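Local coordinates for protein cytosol aminopeptidase (Coxiella burnetii, PDB 3IJ3) that probably removes amino acids from the N termini of peptides as a manganese-dependent aminopeptidase of the M17 family, at residues E215-Y220 with L339-A344; A278-L283 with I355-L360. All blocks are in the same frame, centred on the assembly; numbering follows the deposited sequence.

Contact 1 (E215-Y220 with L339-A344); sequences EFPAIY and LADALA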
loop_
_atom_site.group_PDB
_atom_site.type_symbol
_atom_site.label_atom_id
_atom_site.label_comp_id
_atom_site.label_asym_id
_atom_site.label_seq_id
_atom_site.Cartn_x
_atom_site.Cartn_y
_atom_site.Cartn_z
ATOM N N GLU A 215 -26.811 -28.998 -11.703
ATOM C CA GLU A 215 -27.998 -28.171 -11.687
ATOM C C GLU A 215 -27.779 -26.716 -11.231
ATOM O O GLU A 215 -28.534 -25.844 -11.638
ATOM C CB GLU A 215 -29.067 -28.843 -10.821
ATOM C CG GLU A 215 -29.523 -30.239 -11.334
ATOM C CD GLU A 215 -30.372 -30.174 -12.566
ATOM O OE1 GLU A 215 -30.926 -29.084 -12.870
ATOM O OE2 GLU A 215 -30.516 -31.232 -13.214
ATOM N N PHE A 216 -26.808 -26.501 -10.350
ATOM C CA PHE A 216 -26.479 -25.172 -9.804
ATOM C C PHE A 216 -24.979 -24.937 -9.955
ATOM O O PHE A 216 -24.263 -24.770 -8.961
ATOM C CB PHE A 216 -26.911 -25.121 -8.333
ATOM C CG PHE A 216 -28.382 -25.293 -8.156
ATOM C CD1 PHE A 216 -29.222 -24.204 -8.151
ATOM C CD2 PHE A 216 -28.937 -26.563 -8.062
ATOM C CE1 PHE A 216 -30.595 -24.366 -8.015
ATOM C CE2 PHE A 216 -30.304 -26.729 -7.969
ATOM C CZ PHE A 216 -31.128 -25.641 -7.945
ATOM N N PRO A 217 -24.492 -24.884 -11.207
ATOM C CA PRO A 217 -23.052 -24.752 -11.428
ATOM C C PRO A 217 -22.366 -23.528 -10.819
ATOM O O PRO A 217 -21.168 -23.614 -10.494
ATOM C CB PRO A 217 -22.926 -24.750 -12.965
ATOM C CG PRO A 217 -24.261 -24.230 -13.448
ATOM C CD PRO A 217 -25.243 -24.831 -12.472
ATOM N N ALA A 218 -23.090 -22.430 -10.643
ATOM C CA ALA A 218 -22.480 -21.222 -10.105
ATOM C C ALA A 218 -22.248 -21.357 -8.608
ATOM O O ALA A 218 -21.233 -20.878 -8.079
ATOM C CB ALA A 218 -23.352 -19.966 -10.469
ATOM N N ILE A 219 -23.163 -22.031 -7.909
ATOM C CA ILE A 219 -22.964 -22.295 -6.465
ATOM C C ILE A 219 -21.744 -23.210 -6.315
ATOM O O ILE A 219 -20.846 -22.983 -5.480
ATOM C CB ILE A 219 -24.203 -22.953 -5.822
ATOM C CG1 ILE A 219 -25.448 -22.081 -6.026
ATOM C CG2 ILE A 219 -23.968 -23.210 -4.314
ATOM C CD1 ILE A 219 -26.758 -22.712 -5.445
ATOM N N TYR A 220 -21.671 -24.233 -7.163
ATOM C CA TYR A 220 -20.570 -25.165 -7.116
ATOM C C TYR A 220 -19.215 -24.500 -7.404
ATOM O O TYR A 220 -18.246 -24.741 -6.688
ATOM C CB TYR A 220 -20.792 -26.324 -8.076
ATOM C CG TYR A 220 -19.624 -27.257 -8.111
ATOM C CD1 TYR A 220 -19.421 -28.155 -7.083
ATOM C CD2 TYR A 220 -18.695 -27.219 -9.155
ATOM C CE1 TYR A 220 -18.307 -29.016 -7.082
ATOM C CE2 TYR A 220 -17.594 -28.067 -9.159
ATOM C CZ TYR A 220 -17.416 -28.961 -8.124
ATOM O OH TYR A 220 -16.317 -29.785 -8.114
ATOM N N LEU A 339 -26.000 -16.410 -5.420
ATOM C CA LEU A 339 -27.405 -15.956 -5.372
ATOM C C LEU A 339 -28.083 -16.057 -6.739
ATOM O O LEU A 339 -29.274 -16.324 -6.813
ATOM C CB LEU A 339 -27.509 -14.524 -4.847
ATOM C CG LEU A 339 -27.274 -14.373 -3.351
ATOM C CD1 LEU A 339 -27.198 -12.885 -2.972
ATOM C CD2 LEU A 339 -28.359 -15.097 -2.549
ATOM N N ALA A 340 -27.331 -15.824 -7.813
ATOM C CA ALA A 340 -27.882 -15.900 -9.181
ATOM C C ALA A 340 -28.545 -17.243 -9.464
ATOM O O ALA A 340 -29.610 -17.294 -10.089
ATOM C CB ALA A 340 -26.784 -15.616 -10.236
ATOM N N ASP A 341 -27.920 -18.329 -9.016
ATOM C CA ASP A 341 -28.506 -19.652 -9.189
ATOM C C ASP A 341 -29.747 -19.859 -8.328
ATOM O O ASP A 341 -30.711 -20.475 -8.775
ATOM C CB ASP A 341 -27.491 -20.749 -8.894
ATOM C CG ASP A 341 -26.667 -21.136 -10.114
ATOM O OD1 ASP A 341 -26.880 -20.567 -11.206
ATOM O OD2 ASP A 341 -25.849 -22.076 -9.977
ATOM N N ALA A 342 -29.723 -19.364 -7.094
ATOM C CA ALA A 342 -30.883 -19.510 -6.208
ATOM C C ALA A 342 -32.037 -18.707 -6.787
ATOM O O ALA A 342 -33.174 -19.158 -6.781
ATOM C CB ALA A 342 -30.545 -19.043 -4.763
ATOM N N LEU A 343 -31.748 -17.501 -7.273
ATOM C CA LEU A 343 -32.785 -16.662 -7.888
ATOM C C LEU A 343 -33.377 -17.270 -9.161
ATOM O O LEU A 343 -34.604 -17.211 -9.371
ATOM C CB LEU A 343 -32.282 -15.223 -8.146
ATOM C CG LEU A 343 -32.027 -14.338 -6.948
ATOM C CD1 LEU A 343 -31.261 -13.072 -7.388
ATOM C CD2 LEU A 343 -33.312 -13.978 -6.175
ATOM N N ALA A 344 -32.526 -17.852 -10.007
ATOM C CA ALA A 344 -32.958 -18.514 -11.235
ATOM C C ALA A 344 -33.928 -19.643 -10.883
ATOM O O ALA A 344 -34.915 -19.886 -11.597
ATOM C CB ALA A 344 -31.739 -19.059 -12.027
#
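A helix start gripped by an acid joins 215-220 to 339-344: Asp341, midway along helix 335-347, reaches the first turn of helix 217-223, whose N-cap position is Phe216. Asp341 OD2 accepts a hydrogen bond from Ala218 N at 2.9 Å, met on the syn side but 35° out of the carboxylate plane, and a weak one from Ile219 N at 3.4 Å. Two N-H groups of the opening turn thus converge on one oxygen, and the positive end of the helix dipole probably favours the charged carboxylate. The Ala218 methyl lies against the same group, its CB 3.5 Å from Asp341 CG. On the Phe216 side it is the ring edge that meets the aspartate, with CD1 3.9 Å from Asp341 CB and the ring plane 72° from that of the carboxylate. Ile219, with CG1 beside its own backbone N (chi1 -57°), brings that carbon to 3.8 Å from Asp341 CB. The other carboxylate oxygen, OD1, is bonded to Arg321 N; outside the two segments, Arg321 also makes a cation-pi contact with Phe216. Ile219 and Ala342 both rest on Pro301 of strand 295-305, while Leu339 packs on strand 244-252 and helix 427-436.

Contact 2 (A278-L283 with I355-L360); sequences AHALGL and IDFSTL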
loop_
_atom_site.group_PDB
_atom_site.type_symbol
_atom_site.label_atom_id
_atom_site.label_comp_id
_atom_site.label_asym_id
_atom_site.label_seq_id
_atom_site.Cartn_x
_atom_site.Cartn_y
_atom_site.Cartn_z
ATOM N N ALA A 278 -28.882 -16.326 7.497
ATOM C CA ALA A 278 -29.477 -16.292 8.859
ATOM C C ALA A 278 -30.753 -15.454 8.870
ATOM O O ALA A 278 -31.765 -15.832 9.501
ATOM C CB ALA A 278 -28.471 -15.795 9.882
ATOM N N HIS A 279 -30.711 -14.309 8.192
ATOM C CA HIS A 279 -31.888 -13.427 8.087
ATOM C C HIS A 279 -33.037 -14.097 7.365
ATOM O O HIS A 279 -34.198 -14.009 7.805
ATOM C CB HIS A 279 -31.527 -12.112 7.388
ATOM C CG HIS A 279 -30.893 -11.119 8.295
ATOM N ND1 HIS A 279 -29.630 -11.296 8.843
ATOM C CD2 HIS A 279 -31.358 -9.954 8.786
ATOM C CE1 HIS A 279 -29.354 -10.266 9.622
ATOM N NE2 HIS A 279 -30.387 -9.442 9.609
ATOM N N ALA A 280 -32.738 -14.731 6.228
ATOM C CA ALA A 280 -33.780 -15.409 5.459
ATOM C C ALA A 280 -34.390 -16.546 6.302
ATOM O O ALA A 280 -35.614 -16.713 6.336
ATOM C CB ALA A 280 -33.218 -15.925 4.124
ATOM N N LEU A 281 -33.544 -17.306 7.013
ATOM C CA LEU A 281 -34.047 -18.364 7.891
ATOM C C LEU A 281 -34.896 -17.776 9.030
ATOM O O LEU A 281 -35.962 -18.301 9.362
ATOM C CB LEU A 281 -32.879 -19.183 8.472
ATOM C CG LEU A 281 -33.268 -20.261 9.479
ATOM C CD1 LEU A 281 -34.297 -21.267 8.881
ATOM C CD2 LEU A 281 -32.017 -20.986 10.012
ATOM N N GLY A 282 -34.447 -16.662 9.614
ATOM C CA GLY A 282 -35.198 -16.036 10.720
ATOM C C GLY A 282 -36.559 -15.522 10.273
ATOM O O GLY A 282 -37.575 -15.755 10.955
ATOM N N LEU A 283 -36.590 -14.892 9.102
ATOM C CA LEU A 283 -37.851 -14.400 8.539
ATOM C C LEU A 283 -38.789 -15.603 8.250
ATOM O O LEU A 283 -39.978 -15.556 8.575
ATOM C CB LEU A 283 -37.618 -13.556 7.292
ATOM C CG LEU A 283 -38.875 -12.962 6.710
ATOM C CD1 LEU A 283 -39.638 -12.084 7.756
ATOM C CD2 LEU A 283 -38.511 -12.182 5.469
ATOM N N ILE A 355 -37.790 -12.234 -1.927
ATOM C CA ILE A 355 -37.001 -11.308 -1.116
ATOM C C ILE A 355 -35.677 -11.975 -0.844
ATOM O O ILE A 355 -35.630 -13.138 -0.380
ATOM C CB ILE A 355 -37.633 -10.959 0.235
ATOM C CG1 ILE A 355 -38.994 -10.285 0.055
ATOM C CG2 ILE A 355 -36.676 -10.021 1.042
ATOM C CD1 ILE A 355 -39.690 -10.008 1.347
ATOM N N ASP A 356 -34.586 -11.292 -1.179
ATOM C CA ASP A 356 -33.249 -11.810 -0.863
ATOM C C ASP A 356 -32.523 -10.927 0.151
ATOM O O ASP A 356 -32.767 -9.718 0.257
ATOM C CB ASP A 356 -32.398 -12.123 -2.098
ATOM C CG ASP A 356 -31.756 -10.937 -2.720
ATOM O OD1 ASP A 356 -30.816 -10.372 -2.092
ATOM O OD2 ASP A 356 -32.095 -10.629 -3.897
ATOM N N PHE A 357 -31.671 -11.580 0.934
ATOM C CA PHE A 357 -30.862 -10.927 1.965
ATOM C C PHE A 357 -29.427 -11.311 1.691
ATOM O O PHE A 357 -29.111 -12.505 1.549
ATOM C CB PHE A 357 -31.232 -11.402 3.358
ATOM C CG PHE A 357 -32.613 -11.005 3.793
ATOM C CD1 PHE A 357 -32.824 -9.788 4.422
ATOM C CD2 PHE A 357 -33.674 -11.848 3.592
ATOM C CE1 PHE A 357 -34.086 -9.423 4.849
ATOM C CE2 PHE A 357 -34.968 -11.479 3.993
ATOM C CZ PHE A 357 -35.164 -10.276 4.626
ATOM N N SER A 358 -28.579 -10.310 1.605
ATOM C CA SER A 358 -27.180 -10.518 1.325
ATOM C C SER A 358 -26.339 -9.583 2.167
ATOM O O SER A 358 -26.725 -8.478 2.432
ATOM C CB SER A 358 -26.938 -10.255 -0.155
ATOM O OG SER A 358 -25.625 -10.592 -0.515
ATOM N N THR A 359 -25.198 -10.062 2.639
ATOM C CA THR A 359 -24.300 -9.216 3.419
ATOM C C THR A 359 -23.324 -8.464 2.533
ATOM O O THR A 359 -22.808 -8.969 1.503
ATOM C CB THR A 359 -23.507 -9.997 4.457
ATOM O OG1 THR A 359 -22.991 -11.199 3.853
ATOM C CG2 THR A 359 -24.389 -10.351 5.646
ATOM N N LEU A 360 -23.064 -7.229 2.955
ATOM C CA LEU A 360 -22.121 -6.340 2.291
ATOM C C LEU A 360 -20.702 -6.693 2.658
ATOM O O LEU A 360 -20.450 -7.034 3.819
ATOM C CB LEU A 360 -22.320 -4.908 2.807
ATOM C CG LEU A 360 -23.566 -4.205 2.343
ATOM C CD1 LEU A 360 -23.928 -3.003 3.146
ATOM C CD2 LEU A 360 -23.350 -3.865 0.849
#
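Phe357 fits against His279, Ala280 and Leu283, joining helix 275-289 to strand 353-359 in the alpha/beta core of the M17 catalytic domain, where helices cover a mixed beta-sheet. The axes of 278-283 and 355-359 approach to 8.1 Å, with their N-to-C directions 143° apart, nearer antiparallel than parallel. Along the strand, Ile355 faces the helix but its side chain packs on Leu247 and Phe448 of the flanking strands, and on Val473. Asp356 points to the other side of the sheet, where its carboxylate is bonded to His447 and Trp445. Phe357 carries the contact. With CG beside its backbone N (chi1 -67°), its ring is directed at the helix. His279 CB sits over one face, displaced toward the rim, in a CH-pi contact 4.2 Å from the ring centroid; the imidazole meets the phenyl ring obliquely, planes 34° apart. That imidazole is held by two bonds elsewhere, ND1 to Gly275 O and NE2 to Met468 N. Ala280 CB lies 4.1 Å from Phe357 CD2. At the far end of the phenyl ring, Leu283 CD2 comes in at the edge, near the ring plane, 3.9 Å from both Phe357 CE2 and CZ. Further on, Thr359 turns to two residues of the lithium site: its OG1 bonds to Asp273 OD1 and its O to Lys250 NZ.

Overall arrangement
The chain first builds the N-terminal domain with its own sheet and helices 157-178 and 186-200, and only then reaches 215-220. Strands of the large mixed sheet follow, then 278-283. After strand 295-305 it comes to 339-344, where contact 1 closes a loop of 118 residues. A short connection leads from helix 335-347 to strand 353-359, and contact 2 closes a loop of 71. The two loops cross, since 278-283 lies within the first and 355-360 beyond it. Contact 1 ties one helix to another; contact 2 fastens a helix to a strand of the sheet. Their centres are 16 Å apart, yet they touch: Leu339 CD1 packs 3.7 Å from Ser358 OG, and Leu343 lies against Asp356.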